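Local coordinates for protein GH3 beta-N-acetylglucosaminidase (Paenibacillaceae, PDB 6K5J) that removes beta-linked N-acetylglucosamine residues from sugar chains by hydrolysis, as a beta-N-acetylglucosaminidase of glycoside hydrolase family 3, at residues I140-G145 with R210-P215; H187-E192 with P199-A204; V392-V397 with E426-V431. One frame throughout, in Å; residues are numbered along the deposited sequence.

How the contacts relate
Contacts 1 and 2 form one patch of the TIM-barrel domain, with centres about 9 Å apart. Asp-189 joins them. Asp-189 OD1 lies 3.0 Å from Asn-142 ND2 and Asp-189 O lies 3.1 Å from Asn-143 ND2, both probable hydrogen bonds. Both segments of contact 2 fall in the chain between those of contact 1. Contact 2 is the nearer to the NAG sugar: the His-187 side chain is about 4 Å from it, while that of Glu-212 in contact 1 is about 13 Å away. Contact 3 is in a separate sheet later in the chain. Its centre is about 31 Å from that of contact 1 and about 32 Å from that of contact 2.

Contact 1 of 3, residues I140-G145 with R210-P215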
ATOM      1  N   ILE A 140       0.013 -12.013  -3.479  1.00 17.91           N
ATOM      2  CA  ILE A 140       1.211 -12.842  -3.540  1.00 18.02           C
ATOM      3  C   ILE A 140       1.896 -12.523  -4.862  1.00 18.81           C
ATOM      4  O   ILE A 140       1.400 -12.897  -5.935  1.00 18.50           O
ATOM      5  CB  ILE A 140       0.882 -14.342  -3.428  1.00 17.73           C
ATOM      6  CG1 ILE A 140       0.176 -14.652  -2.105  1.00 18.06           C
ATOM      7  CG2 ILE A 140       2.156 -15.186  -3.531  1.00 18.06           C
ATOM      8  CD1 ILE A 140      -0.658 -15.952  -2.138  1.00 21.02           C
ATOM      9  N   ASN A 141       3.028 -11.818  -4.798  1.00 16.65           N
ATOM     10  CA  ASN A 141       3.688 -11.312  -6.004  1.00 16.97           C
ATOM     11  C   ASN A 141       4.578 -12.406  -6.594  1.00 20.77           C
ATOM     12  O   ASN A 141       5.804 -12.401  -6.471  1.00 22.47           O
ATOM     13  CB  ASN A 141       4.488 -10.052  -5.697  1.00 20.63           C
ATOM     14  CG  ASN A 141       4.715  -9.195  -6.925  1.00 20.65           C
ATOM     15  OD1 ASN A 141       3.896  -8.333  -7.255  1.00 20.15           O
ATOM     16  ND2 ASN A 141       5.834  -9.421  -7.606  1.00 19.54           N
ATOM     17  N   ASN A 142       3.922 -13.380  -7.224  1.00 20.03           N
ATOM     18  CA  ASN A 142       4.592 -14.485  -7.901  1.00 22.39           C
ATOM     19  C   ASN A 142       4.962 -14.144  -9.340  1.00 22.60           C
ATOM     20  O   ASN A 142       5.543 -14.986 -10.034  1.00 21.49           O
ATOM     21  CB  ASN A 142       3.694 -15.721  -7.899  1.00 21.08           C
ATOM     22  CG  ASN A 142       2.437 -15.494  -8.687  1.00 24.12           C
ATOM     23  OD1 ASN A 142       1.641 -14.626  -8.347  1.00 24.22           O
ATOM     24  ND2 ASN A 142       2.272 -16.227  -9.782  1.00 29.61           N
ATOM     25  N   ASN A 143       4.608 -12.953  -9.805  1.00 19.67           N
ATOM     26  CA  ASN A 143       4.961 -12.479 -11.143  1.00 18.31           C
ATOM     27  C   ASN A 143       5.887 -11.279 -11.021  1.00 17.69           C
ATOM     28  O   ASN A 143       5.430 -10.194 -10.616  1.00 19.04           O
ATOM     29  CB  ASN A 143       3.704 -12.097 -11.923  1.00 19.50           C
ATOM     30  CG  ASN A 143       4.016 -11.553 -13.303  1.00 25.29           C
ATOM     31  OD1 ASN A 143       5.164 -11.587 -13.762  1.00 22.71           O
ATOM     32  ND2 ASN A 143       2.989 -11.074 -13.987  1.00 27.64           N
ATOM     33  N   PRO A 144       7.170 -11.394 -11.380  1.00 21.53           N
ATOM     34  CA  PRO A 144       8.082 -10.250 -11.189  1.00 16.69           C
ATOM     35  C   PRO A 144       7.720  -9.048 -12.043  1.00 20.56           C
ATOM     36  O   PRO A 144       8.090  -7.921 -11.684  1.00 20.62           O
ATOM     37  CB  PRO A 144       9.463 -10.823 -11.555  1.00 18.03           C
ATOM     38  CG  PRO A 144       9.169 -12.006 -12.454  1.00 19.53           C
ATOM     39  CD  PRO A 144       7.835 -12.558 -11.995  1.00 19.38           C
ATOM     40  N   GLY A 145       6.976  -9.250 -13.135  1.00 21.21           N
ATOM     41  CA  GLY A 145       6.458  -8.183 -13.973  1.00 22.26           C
ATOM     42  C   GLY A 145       5.259  -7.432 -13.432  1.00 23.68           C
ATOM     43  O   GLY A 145       4.827  -6.466 -14.065  1.00 21.39           O
ATOM     44  N   ARG A 210      -4.624 -22.993  -3.967  1.00 20.84           N
ATOM     45  CA  ARG A 210      -3.364 -23.222  -3.275  1.00 24.64           C
ATOM     46  C   ARG A 210      -2.509 -21.970  -3.160  1.00 24.17           C
ATOM     47  O   ARG A 210      -1.600 -21.930  -2.323  1.00 23.43           O
ATOM     48  CB  ARG A 210      -2.558 -24.312  -3.975  1.00 22.44           C
ATOM     49  CG  ARG A 210      -1.894 -23.881  -5.249  1.00 26.84           C
ATOM     50  CD  ARG A 210      -1.000 -24.991  -5.801  1.00 28.30           C
ATOM     51  NE  ARG A 210      -1.024 -24.986  -7.256  1.00 31.66           N
ATOM     52  CZ  ARG A 210      -0.232 -24.237  -8.013  1.00 37.91           C
ATOM     53  NH1 ARG A 210       0.675 -23.441  -7.452  1.00 34.52           N
ATOM     54  NH2 ARG A 210      -0.345 -24.290  -9.332  1.00 38.24           N
ATOM     55  N   LEU A 211      -2.772 -20.956  -3.974  1.00 21.88           N
ATOM     56  CA  LEU A 211      -1.941 -19.760  -3.940  1.00 20.24           C
ATOM     57  C   LEU A 211      -2.775 -18.543  -3.544  1.00 19.41           C
ATOM     58  O   LEU A 211      -2.841 -18.207  -2.356  1.00 21.48           O
ATOM     59  CB  LEU A 211      -1.252 -19.556  -5.293  1.00 19.13           C
ATOM     60  CG  LEU A 211      -0.113 -18.524  -5.216  1.00 22.41           C
ATOM     61  CD1 LEU A 211       0.995 -19.031  -4.306  1.00 20.76           C
ATOM     62  CD2 LEU A 211       0.432 -18.177  -6.598  1.00 23.67           C
ATOM     63  N   GLU A 212      -3.446 -17.923  -4.524  1.00 20.46           N
ATOM     64  CA  GLU A 212      -4.147 -16.647  -4.334  1.00 19.31           C
ATOM     65  C   GLU A 212      -5.019 -16.632  -3.077  1.00 20.83           C
ATOM     66  O   GLU A 212      -4.921 -15.721  -2.249  1.00 18.51           O
ATOM     67  CB  GLU A 212      -5.011 -16.349  -5.565  1.00 22.46           C
ATOM     68  CG  GLU A 212      -4.300 -15.611  -6.715  1.00 20.65           C
ATOM     69  CD  GLU A 212      -3.348 -16.494  -7.526  1.00 25.66           C
ATOM     70  OE1 GLU A 212      -3.330 -17.725  -7.325  1.00 22.30           O
ATOM     71  OE2 GLU A 212      -2.615 -15.949  -8.382  1.00 25.80           O
ATOM     72  N   LEU A 213      -5.892 -17.631  -2.924  1.00 19.59           N
ATOM     73  CA  LEU A 213      -6.895 -17.608  -1.858  1.00 22.21           C
ATOM     74  C   LEU A 213      -6.331 -17.919  -0.473  1.00 20.61           C
ATOM     75  O   LEU A 213      -6.957 -17.547   0.530  1.00 20.16           O
ATOM     76  CB  LEU A 213      -8.019 -18.606  -2.182  1.00 18.24           C
ATOM     77  CG  LEU A 213      -8.906 -18.195  -3.367  1.00 23.59           C
ATOM     78  CD1 LEU A 213      -9.810 -19.351  -3.802  1.00 23.39           C
ATOM     79  CD2 LEU A 213      -9.742 -16.968  -3.020  1.00 22.47           C
ATOM     80  N   ALA A 214      -5.185 -18.597  -0.396  1.00 20.26           N
ATOM     81  CA  ALA A 214      -4.722 -19.148   0.879  1.00 18.72           C
ATOM     82  C   ALA A 214      -4.534 -18.095   1.968  1.00 21.43           C
ATOM     83  O   ALA A 214      -5.016 -18.314   3.094  1.00 21.49           O
ATOM     84  CB  ALA A 214      -3.436 -19.961   0.651  1.00 21.06           C
ATOM     85  N   PRO A 215      -3.858 -16.964   1.737  1.00 21.28           N
ATOM     86  CA  PRO A 215      -3.718 -15.995   2.837  1.00 21.34           C
ATOM     87  C   PRO A 215      -5.033 -15.343   3.224  1.00 20.61           C
ATOM     88  O   PRO A 215      -5.229 -15.041   4.410  1.00 19.22           O
ATOM     89  CB  PRO A 215      -2.700 -14.975   2.295  1.00 19.19           C
ATOM     90  CG  PRO A 215      -2.766 -15.114   0.826  1.00 20.99           C
ATOM     91  CD  PRO A 215      -3.099 -16.554   0.543  1.00 20.43           C
TER
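Ile-140 and Leu-211 meet in the TIM-barrel domain, where the loop after strand 132-133 packs against the break between helices 205-210 and 213-222. The contact is apolar, and no hydrogen bond crosses it. Ile-140 has CG1 anti to its carbonyl carbon (chi1 -60°), and the branch runs out almost extended. This carries CD1 into the break. There Ile-140 CD1 lies 3.1 Å from Leu-211 O, a tight approach of a methyl to a carbonyl oxygen. That oxygen also accepts a backbone bond from Ala-214 N. Ile-140 CD1 also lies 3.7 Å from Pro-215 CD, and CG of the same ring is equally close.

Leu-211 answers with both methyls. Leu-211 CD1 sits 4.1 Å from Ile-140 CG2. Leu-211 CD2 lies over the flat face of the Asn-142 amide, 3.9 Å from Asn-142 CG. The amide is held in this position by its far end: Asn-142 ND2 is hydrogen-bonded to Thr-534 O near the C-terminus. Replacing Leu-211, an alanine here would lack both methyls and would probably leave a gap beside Ile-140 and the Asn-142 amide without its cover on one side.

Glu-212 contributes little to the packing. Its carboxylate is turned to Arg-207, with which OE2 forms a salt bridge. Further along the loop, Asn-143 OD1 accepts from Gly-145 N at 3.0 Å, which makes an Asx turn.

The contact is buried. Helix 158-174 lies beside it: Ala-158 and Val-161 touch Ile-140, and Val-161 also reaches Pro-215. Ile-140 is thus packed between this helix on one hand and Leu-211 and Pro-215 on the other.

Contact 2 of 3, residues H187-E192 with P199-A204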
ATOM      1  N   HIS A 187      -4.350 -10.183  -6.367  1.00 17.31           N
ATOM      2  CA  HIS A 187      -3.873  -9.361  -7.472  1.00 20.75           C
ATOM      3  C   HIS A 187      -2.407  -9.624  -7.815  1.00 18.16           C
ATOM      4  O   HIS A 187      -1.867  -8.955  -8.699  1.00 20.70           O
ATOM      5  CB  HIS A 187      -4.073  -7.873  -7.106  1.00 18.98           C
ATOM      6  CG  HIS A 187      -4.330  -6.958  -8.271  1.00 21.07           C
ATOM      7  ND1 HIS A 187      -3.538  -6.933  -9.405  1.00 18.20           N
ATOM      8  CD2 HIS A 187      -5.260  -5.982  -8.443  1.00 18.18           C
ATOM      9  CE1 HIS A 187      -3.990  -6.009 -10.236  1.00 20.79           C
ATOM     10  NE2 HIS A 187      -5.035  -5.419  -9.681  1.00 18.03           N
ATOM     11  N   GLY A 188      -1.756 -10.588  -7.157  1.00 17.95           N
ATOM     12  CA  GLY A 188      -0.306 -10.716  -7.256  1.00 18.34           C
ATOM     13  C   GLY A 188       0.206 -11.262  -8.578  1.00 19.87           C
ATOM     14  O   GLY A 188       1.369 -11.023  -8.929  1.00 21.45           O
ATOM     15  N   ASP A 189      -0.627 -11.986  -9.321  1.00 17.70           N
ATOM     16  CA  ASP A 189      -0.203 -12.628 -10.564  1.00 18.92           C
ATOM     17  C   ASP A 189      -0.323 -11.713 -11.779  1.00 23.30           C
ATOM     18  O   ASP A 189       0.273 -12.015 -12.820  1.00 24.90           O
ATOM     19  CB  ASP A 189      -1.032 -13.920 -10.771  1.00 24.78           C
ATOM     20  CG  ASP A 189      -0.614 -14.726 -12.005  1.00 32.14           C
ATOM     21  OD1 ASP A 189       0.380 -15.466 -11.924  1.00 24.71           O
ATOM     22  OD2 ASP A 189      -1.308 -14.644 -13.045  1.00 34.21           O
ATOM     23  N   THR A 190      -1.016 -10.578 -11.661  1.00 21.15           N
ATOM     24  CA  THR A 190      -1.396  -9.796 -12.834  1.00 22.43           C
ATOM     25  C   THR A 190      -0.184  -9.160 -13.492  1.00 26.70           C
ATOM     26  O   THR A 190       0.659  -8.558 -12.819  1.00 24.36           O
ATOM     27  CB  THR A 190      -2.396  -8.693 -12.464  1.00 22.83           C
ATOM     28  OG1 THR A 190      -1.822  -7.825 -11.472  1.00 21.68           O
ATOM     29  CG2 THR A 190      -3.708  -9.288 -11.954  1.00 21.96           C
ATOM     30  N   GLY A 191      -0.107  -9.275 -14.818  1.00 25.31           N
ATOM     31  CA  GLY A 191       0.819  -8.462 -15.580  1.00 24.77           C
ATOM     32  C   GLY A 191       0.292  -7.100 -15.961  1.00 27.19           C
ATOM     33  O   GLY A 191       1.023  -6.289 -16.537  1.00 25.97           O
ATOM     34  N   GLU A 192      -0.970  -6.817 -15.652  1.00 27.09           N
ATOM     35  CA  GLU A 192      -1.588  -5.542 -15.966  1.00 23.61           C
ATOM     36  C   GLU A 192      -2.114  -4.884 -14.699  1.00 30.40           C
ATOM     37  O   GLU A 192      -2.383  -5.544 -13.695  1.00 27.43           O
ATOM     38  CB  GLU A 192      -2.721  -5.715 -16.974  1.00 30.95           C
ATOM     39  CG  GLU A 192      -2.234  -6.145 -18.347  1.00 30.45           C
ATOM     40  CD  GLU A 192      -3.333  -6.050 -19.372  1.00 39.84           C
ATOM     41  OE1 GLU A 192      -4.160  -6.985 -19.427  1.00 32.71           O
ATOM     42  OE2 GLU A 192      -3.379  -5.032 -20.098  1.00 41.57           O
ATOM     43  N   PRO A 199      -7.401  -6.370 -15.880  1.00 24.45           N
ATOM     44  CA  PRO A 199      -6.496  -7.519 -15.944  1.00 22.98           C
ATOM     45  C   PRO A 199      -7.250  -8.830 -15.781  1.00 24.79           C
ATOM     46  O   PRO A 199      -8.368  -8.882 -15.263  1.00 23.42           O
ATOM     47  CB  PRO A 199      -5.535  -7.289 -14.765  1.00 23.13           C
ATOM     48  CG  PRO A 199      -5.823  -5.865 -14.271  1.00 22.69           C
ATOM     49  CD  PRO A 199      -7.264  -5.637 -14.612  1.00 24.06           C
ATOM     50  N   THR A 200      -6.602  -9.902 -16.233  1.00 24.81           N
ATOM     51  CA  THR A 200      -7.111 -11.260 -16.107  1.00 25.21           C
ATOM     52  C   THR A 200      -6.087 -12.115 -15.377  1.00 26.42           C
ATOM     53  O   THR A 200      -4.888 -12.028 -15.659  1.00 26.45           O
ATOM     54  CB  THR A 200      -7.404 -11.881 -17.479  1.00 24.71           C
ATOM     55  OG1 THR A 200      -8.389 -11.101 -18.158  1.00 28.45           O
ATOM     56  CG2 THR A 200      -7.909 -13.331 -17.326  1.00 25.09           C
ATOM     57  N   VAL A 201      -6.565 -12.917 -14.430  1.00 23.82           N
ATOM     58  CA  VAL A 201      -5.803 -14.016 -13.841  1.00 22.00           C
ATOM     59  C   VAL A 201      -6.464 -15.287 -14.360  1.00 23.52           C
ATOM     60  O   VAL A 201      -7.543 -15.657 -13.878  1.00 24.29           O
ATOM     61  CB  VAL A 201      -5.804 -13.948 -12.308  1.00 23.48           C
ATOM     62  CG1 VAL A 201      -5.079 -15.155 -11.708  1.00 26.10           C
ATOM     63  CG2 VAL A 201      -5.142 -12.648 -11.845  1.00 23.21           C
ATOM     64  N   PRO A 202      -5.890 -15.961 -15.356  1.00 24.26           N
ATOM     65  CA  PRO A 202      -6.619 -17.016 -16.072  1.00 28.77           C
ATOM     66  C   PRO A 202      -6.553 -18.403 -15.448  1.00 28.38           C
ATOM     67  O   PRO A 202      -7.165 -19.331 -15.987  1.00 29.29           O
ATOM     68  CB  PRO A 202      -5.922 -17.013 -17.440  1.00 25.10           C
ATOM     69  CG  PRO A 202      -4.498 -16.658 -17.121  1.00 28.92           C
ATOM     70  CD  PRO A 202      -4.553 -15.711 -15.929  1.00 28.27           C
ATOM     71  N   HIS A 203      -5.866 -18.565 -14.328  1.00 27.20           N
ATOM     72  CA  HIS A 203      -5.490 -19.885 -13.851  1.00 28.60           C
ATOM     73  C   HIS A 203      -6.688 -20.681 -13.350  1.00 27.33           C
ATOM     74  O   HIS A 203      -7.724 -20.131 -12.970  1.00 22.65           O
ATOM     75  CB  HIS A 203      -4.452 -19.755 -12.747  1.00 27.67           C
ATOM     76  CG  HIS A 203      -3.288 -18.909 -13.141  1.00 29.62           C
ATOM     77  ND1 HIS A 203      -2.414 -19.278 -14.141  1.00 35.46           N
ATOM     78  CD2 HIS A 203      -2.877 -17.694 -12.708  1.00 29.49           C
ATOM     79  CE1 HIS A 203      -1.503 -18.332 -14.296  1.00 33.06           C
ATOM     80  NE2 HIS A 203      -1.759 -17.363 -13.435  1.00 30.36           N
ATOM     81  N   ALA A 204      -6.505 -22.002 -13.330  1.00 27.19           N
ATOM     82  CA  ALA A 204      -7.526 -22.927 -12.876  1.00 28.91           C
ATOM     83  C   ALA A 204      -7.747 -22.800 -11.374  1.00 28.27           C
ATOM     84  O   ALA A 204      -6.902 -22.307 -10.621  1.00 23.69           O
ATOM     85  CB  ALA A 204      -7.137 -24.368 -13.218  1.00 30.15           C
TER
HETATM   86  O   HOH W   1      -2.261 -12.652 -15.057  1.00 37.03           O
HETATM   87  O   HOH W   2      -4.528  -9.164 -18.172  1.00 38.53           O
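Asp-189 and His-203 join the two ends of the long loop between strand 178-184 and helix 205-210 of the TIM-barrel domain. In NagZ-type relatives the catalytic Asp-His pair lies on this loop, here probably in the part between the two segments; Asp-189 and His-203 are a separate His-carboxylate bond. The segment 187-192 starts with a type I beta turn from His-187 to Thr-190, whose closing backbone bond is weak.

Hydrogen bonds come first. His-203 NE2 donates to Asp-189 OD2 at 2.8 Å, with an N-H...O angle of 145°. The carboxylate lies in front of the ring edge, near the ring plane. The reverse is not true: the nitrogen meets OD2 from above the carboxylate plane, and the two planes stand 78° apart. Asp-189 OD1 has a partner of its own, a salt bridge to Arg-207, so the carboxylate is gripped at both oxygens. Within the turn, His-187 ND1 donates to Thr-190 OG1 at 2.8 Å, nearly in the ring plane. With NE2 bonded to Ser-194 OG, the ring is fixed in its rotation beside the NAG sugar that it touches.

Two waters add bridges. Water 1 lies between Asp-189 OD2 and Thr-200 O. Water 2 links the Glu-192 carboxylate to Thr-200 N, which it meets at 2.9 Å.

Van der Waals contacts also join the segments. Thr-190 has OG1 between its backbone N and carbonyl carbon (chi1 59°), which leaves CG2 to face the other segment. Thr-190 CG2 packs 3.7 Å from Val-201 CG2 and 3.9 Å from Pro-199 CB. Pro-199 CG makes a close packing contact with Glu-192 O at 3.5 Å. Pro-202 CD lies over the centre of the His-203 ring, 4.1 Å above its plane.

Contact 3 of 3, residues V392-V397 with E426-V431; sequences VVWPEV and EQTIGV
Glu-426 lies beside Val-392 and Trp-394 on the neighbouring strand, and most of its side chain, from CB to OE2, lies against one of them. Glu-426 CB is 4.1 Å from Val-392 O. CG is anti to the backbone N (chi1 -172°), and this turns the chain along the Trp-394 side chain. Glu-426 CG sits 3.9 Å from Trp-394 CB, and Glu-426 CD is 4.0 Å from the same atom. At the tip, Glu-426 OE2 lies 3.4 Å from Val-392 CG1 and stands obliquely to the indole, whose plane makes 46° with the carboxylate. The tip is not left to these apolar neighbours. OE1 is bonded to Thr-412 OG1, and OE2 accepts from Gly-414 N at the start of helix 413-419. That helix end would probably favour the charged carboxylate.

The two segments are parallel strands of a beta-alpha-beta unit: strand 390-396, helix 413-419, strand 424-430. Strand 424-430 is one of the two outermost strands of its sheet within the chain. The axes of the short strands differ by 36° in direction, a twist between neighbours. The backbone bonds alternate. Gln-427 N donates to Val-392 O, and Trp-394 N returns to Gln-427 O at 2.8 Å. Ile-429 N then reaches Trp-394 O, and Glu-396 N reaches Ile-429 O. The last, from Val-431 N to Glu-396 O, is longer at 3.2 Å.

The side chains part onto two faces. Thr-428 OG1 lies at the Trp-394 ring edge, on the face that also carries Glu-426. On the other face Val-393 CG1 meets Ile-429 CD1 at 3.6 Å, and helix 435-447 covers Gln-427 and Ile-429. At the margin, Thr-428 CG2 rests 3.6 Å from Glu-396 CD, while the carboxylate of Glu-396 forms a salt bridge with Arg-398.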
ATOM      1  N   VAL A 392      27.288   8.327  -4.714  1.00 22.62           N
ATOM      2  CA  VAL A 392      25.974   7.714  -4.556  1.00 22.59           C
ATOM      3  C   VAL A 392      25.029   8.340  -5.573  1.00 22.79           C
ATOM      4  O   VAL A 392      24.876   9.569  -5.617  1.00 24.82           O
ATOM      5  CB  VAL A 392      25.430   7.881  -3.128  1.00 24.30           C
ATOM      6  CG1 VAL A 392      24.007   7.280  -3.029  1.00 19.88           C
ATOM      7  CG2 VAL A 392      26.378   7.227  -2.115  1.00 20.79           C
ATOM      8  N   VAL A 393      24.399   7.500  -6.386  1.00 23.36           N
ATOM      9  CA  VAL A 393      23.399   7.936  -7.353  1.00 20.76           C
ATOM     10  C   VAL A 393      22.024   7.676  -6.751  1.00 22.47           C
ATOM     11  O   VAL A 393      21.657   6.525  -6.490  1.00 20.91           O
ATOM     12  CB  VAL A 393      23.573   7.217  -8.700  1.00 19.53           C
ATOM     13  CG1 VAL A 393      22.634   7.807  -9.744  1.00 22.48           C
ATOM     14  CG2 VAL A 393      25.020   7.333  -9.170  1.00 23.48           C
ATOM     15  N   TRP A 394      21.271   8.742  -6.500  1.00 21.04           N
ATOM     16  CA  TRP A 394      20.043   8.651  -5.719  1.00 21.86           C
ATOM     17  C   TRP A 394      18.853   8.986  -6.602  1.00 26.00           C
ATOM     18  O   TRP A 394      18.795  10.097  -7.153  1.00 25.00           O
ATOM     19  CB  TRP A 394      20.091   9.581  -4.508  1.00 22.20           C
ATOM     20  CG  TRP A 394      18.835   9.524  -3.681  1.00 25.22           C
ATOM     21  CD1 TRP A 394      17.814  10.436  -3.673  1.00 25.73           C
ATOM     22  CD2 TRP A 394      18.459   8.494  -2.757  1.00 22.96           C
ATOM     23  NE1 TRP A 394      16.822  10.031  -2.805  1.00 25.05           N
ATOM     24  CE2 TRP A 394      17.194   8.843  -2.231  1.00 26.42           C
ATOM     25  CE3 TRP A 394      19.066   7.304  -2.331  1.00 22.66           C
ATOM     26  CZ2 TRP A 394      16.530   8.055  -1.287  1.00 25.70           C
ATOM     27  CZ3 TRP A 394      18.399   6.516  -1.395  1.00 19.22           C
ATOM     28  CH2 TRP A 394      17.142   6.896  -0.889  1.00 20.33           C
ATOM     29  N   PRO A 395      17.889   8.080  -6.762  1.00 24.44           N
ATOM     30  CA  PRO A 395      16.748   8.343  -7.641  1.00 21.96           C
ATOM     31  C   PRO A 395      15.598   9.012  -6.909  1.00 27.54           C
ATOM     32  O   PRO A 395      15.352   8.776  -5.727  1.00 27.36           O
ATOM     33  CB  PRO A 395      16.352   6.931  -8.094  1.00 22.32           C
ATOM     34  CG  PRO A 395      16.607   6.088  -6.842  1.00 24.48           C
ATOM     35  CD  PRO A 395      17.813   6.740  -6.143  1.00 24.41           C
ATOM     36  N   GLU A 396      14.879   9.867  -7.633  1.00 28.15           N
ATOM     37  CA  GLU A 396      13.705  10.517  -7.064  1.00 29.91           C
ATOM     38  C   GLU A 396      12.562  10.435  -8.064  1.00 31.63           C
ATOM     39  O   GLU A 396      12.764  10.606  -9.272  1.00 28.52           O
ATOM     40  CB  GLU A 396      13.979  11.988  -6.671  1.00 33.10           C
ATOM     41  CG  GLU A 396      14.264  12.916  -7.838  1.00 39.05           C
ATOM     42  CD  GLU A 396      14.272  14.398  -7.460  1.00 43.42           C
ATOM     43  OE1 GLU A 396      14.167  14.731  -6.255  1.00 41.16           O
ATOM     44  OE2 GLU A 396      14.384  15.233  -8.387  1.00 39.21           O
ATOM     45  N   VAL A 397      11.371  10.122  -7.553  1.00 29.65           N
ATOM     46  CA  VAL A 397      10.173  10.120  -8.379  1.00 34.11           C
ATOM     47  C   VAL A 397       9.781  11.562  -8.670  1.00 35.69           C
ATOM     48  O   VAL A 397       9.687  12.395  -7.758  1.00 35.11           O
ATOM     49  CB  VAL A 397       9.038   9.355  -7.679  1.00 36.40           C
ATOM     50  CG1 VAL A 397       7.729   9.490  -8.463  1.00 40.74           C
ATOM     51  CG2 VAL A 397       9.410   7.882  -7.517  1.00 32.96           C
ATOM     52  N   GLU A 426      26.638  12.680  -3.218  1.00 26.32           N
ATOM     53  CA  GLU A 426      25.324  12.137  -3.567  1.00 25.39           C
ATOM     54  C   GLU A 426      24.664  12.978  -4.654  1.00 25.64           C
ATOM     55  O   GLU A 426      24.348  14.154  -4.437  1.00 28.55           O
ATOM     56  CB  GLU A 426      24.398  12.047  -2.357  1.00 24.81           C
ATOM     57  CG  GLU A 426      23.103  11.307  -2.690  1.00 25.02           C
ATOM     58  CD  GLU A 426      22.353  10.847  -1.453  1.00 26.62           C
ATOM     59  OE1 GLU A 426      21.998  11.705  -0.614  1.00 23.91           O
ATOM     60  OE2 GLU A 426      22.138   9.619  -1.315  1.00 23.74           O
ATOM     61  N   GLN A 427      24.419  12.356  -5.802  1.00 23.51           N
ATOM     62  CA  GLN A 427      23.798  12.999  -6.951  1.00 25.60           C
ATOM     63  C   GLN A 427      22.380  12.466  -7.114  1.00 27.99           C
ATOM     64  O   GLN A 427      22.184  11.256  -7.274  1.00 26.04           O
ATOM     65  CB  GLN A 427      24.610  12.736  -8.217  1.00 25.64           C
ATOM     66  CG  GLN A 427      25.976  13.414  -8.221  1.00 30.65           C
ATOM     67  CD  GLN A 427      25.862  14.924  -8.313  1.00 32.25           C
ATOM     68  OE1 GLN A 427      25.010  15.443  -9.032  1.00 33.16           O
ATOM     69  NE2 GLN A 427      26.712  15.636  -7.574  1.00 28.59           N
ATOM     70  N   THR A 428      21.400  13.361  -7.080  1.00 25.18           N
ATOM     71  CA  THR A 428      20.009  12.972  -7.263  1.00 29.21           C
ATOM     72  C   THR A 428      19.642  13.044  -8.736  1.00 30.54           C
ATOM     73  O   THR A 428      19.873  14.063  -9.393  1.00 31.54           O
ATOM     74  CB  THR A 428      19.075  13.864  -6.451  1.00 26.59           C
ATOM     75  OG1 THR A 428      19.391  13.729  -5.067  1.00 26.25           O
ATOM     76  CG2 THR A 428      17.611  13.461  -6.681  1.00 29.97           C
ATOM     77  N   ILE A 429      19.070  11.959  -9.251  1.00 24.00           N
ATOM     78  CA  ILE A 429      18.634  11.890 -10.636  1.00 26.26           C
ATOM     79  C   ILE A 429      17.196  11.388 -10.664  1.00 28.09           C
ATOM     80  O   ILE A 429      16.678  10.853  -9.683  1.00 27.25           O
ATOM     81  CB  ILE A 429      19.546  10.989 -11.493  1.00 30.62           C
ATOM     82  CG1 ILE A 429      19.402   9.523 -11.075  1.00 29.27           C
ATOM     83  CG2 ILE A 429      21.000  11.469 -11.398  1.00 32.19           C
ATOM     84  CD1 ILE A 429      20.037   8.530 -12.056  1.00 30.40           C
ATOM     85  N   GLY A 430      16.539  11.589 -11.799  1.00 29.51           N
ATOM     86  CA  GLY A 430      15.183  11.113 -11.949  1.00 29.04           C
ATOM     87  C   GLY A 430      15.134   9.611 -12.140  1.00 29.73           C
ATOM     88  O   GLY A 430      16.074   8.990 -12.645  1.00 28.87           O
ATOM     89  N   VAL A 431      14.021   9.019 -11.703  1.00 26.33           N
ATOM     90  CA  VAL A 431      13.802   7.593 -11.940  1.00 27.35           C
ATOM     91  C   VAL A 431      13.854   7.298 -13.430  1.00 30.34           C
ATOM     92  O   VAL A 431      14.294   6.220 -13.850  1.00 27.16           O
ATOM     93  CB  VAL A 431      12.468   7.163 -11.297  1.00 27.37           C
ATOM     94  CG1 VAL A 431      12.015   5.808 -11.811  1.00 29.61           C
ATOM     95  CG2 VAL A 431      12.617   7.134  -9.795  1.00 22.93           C
TER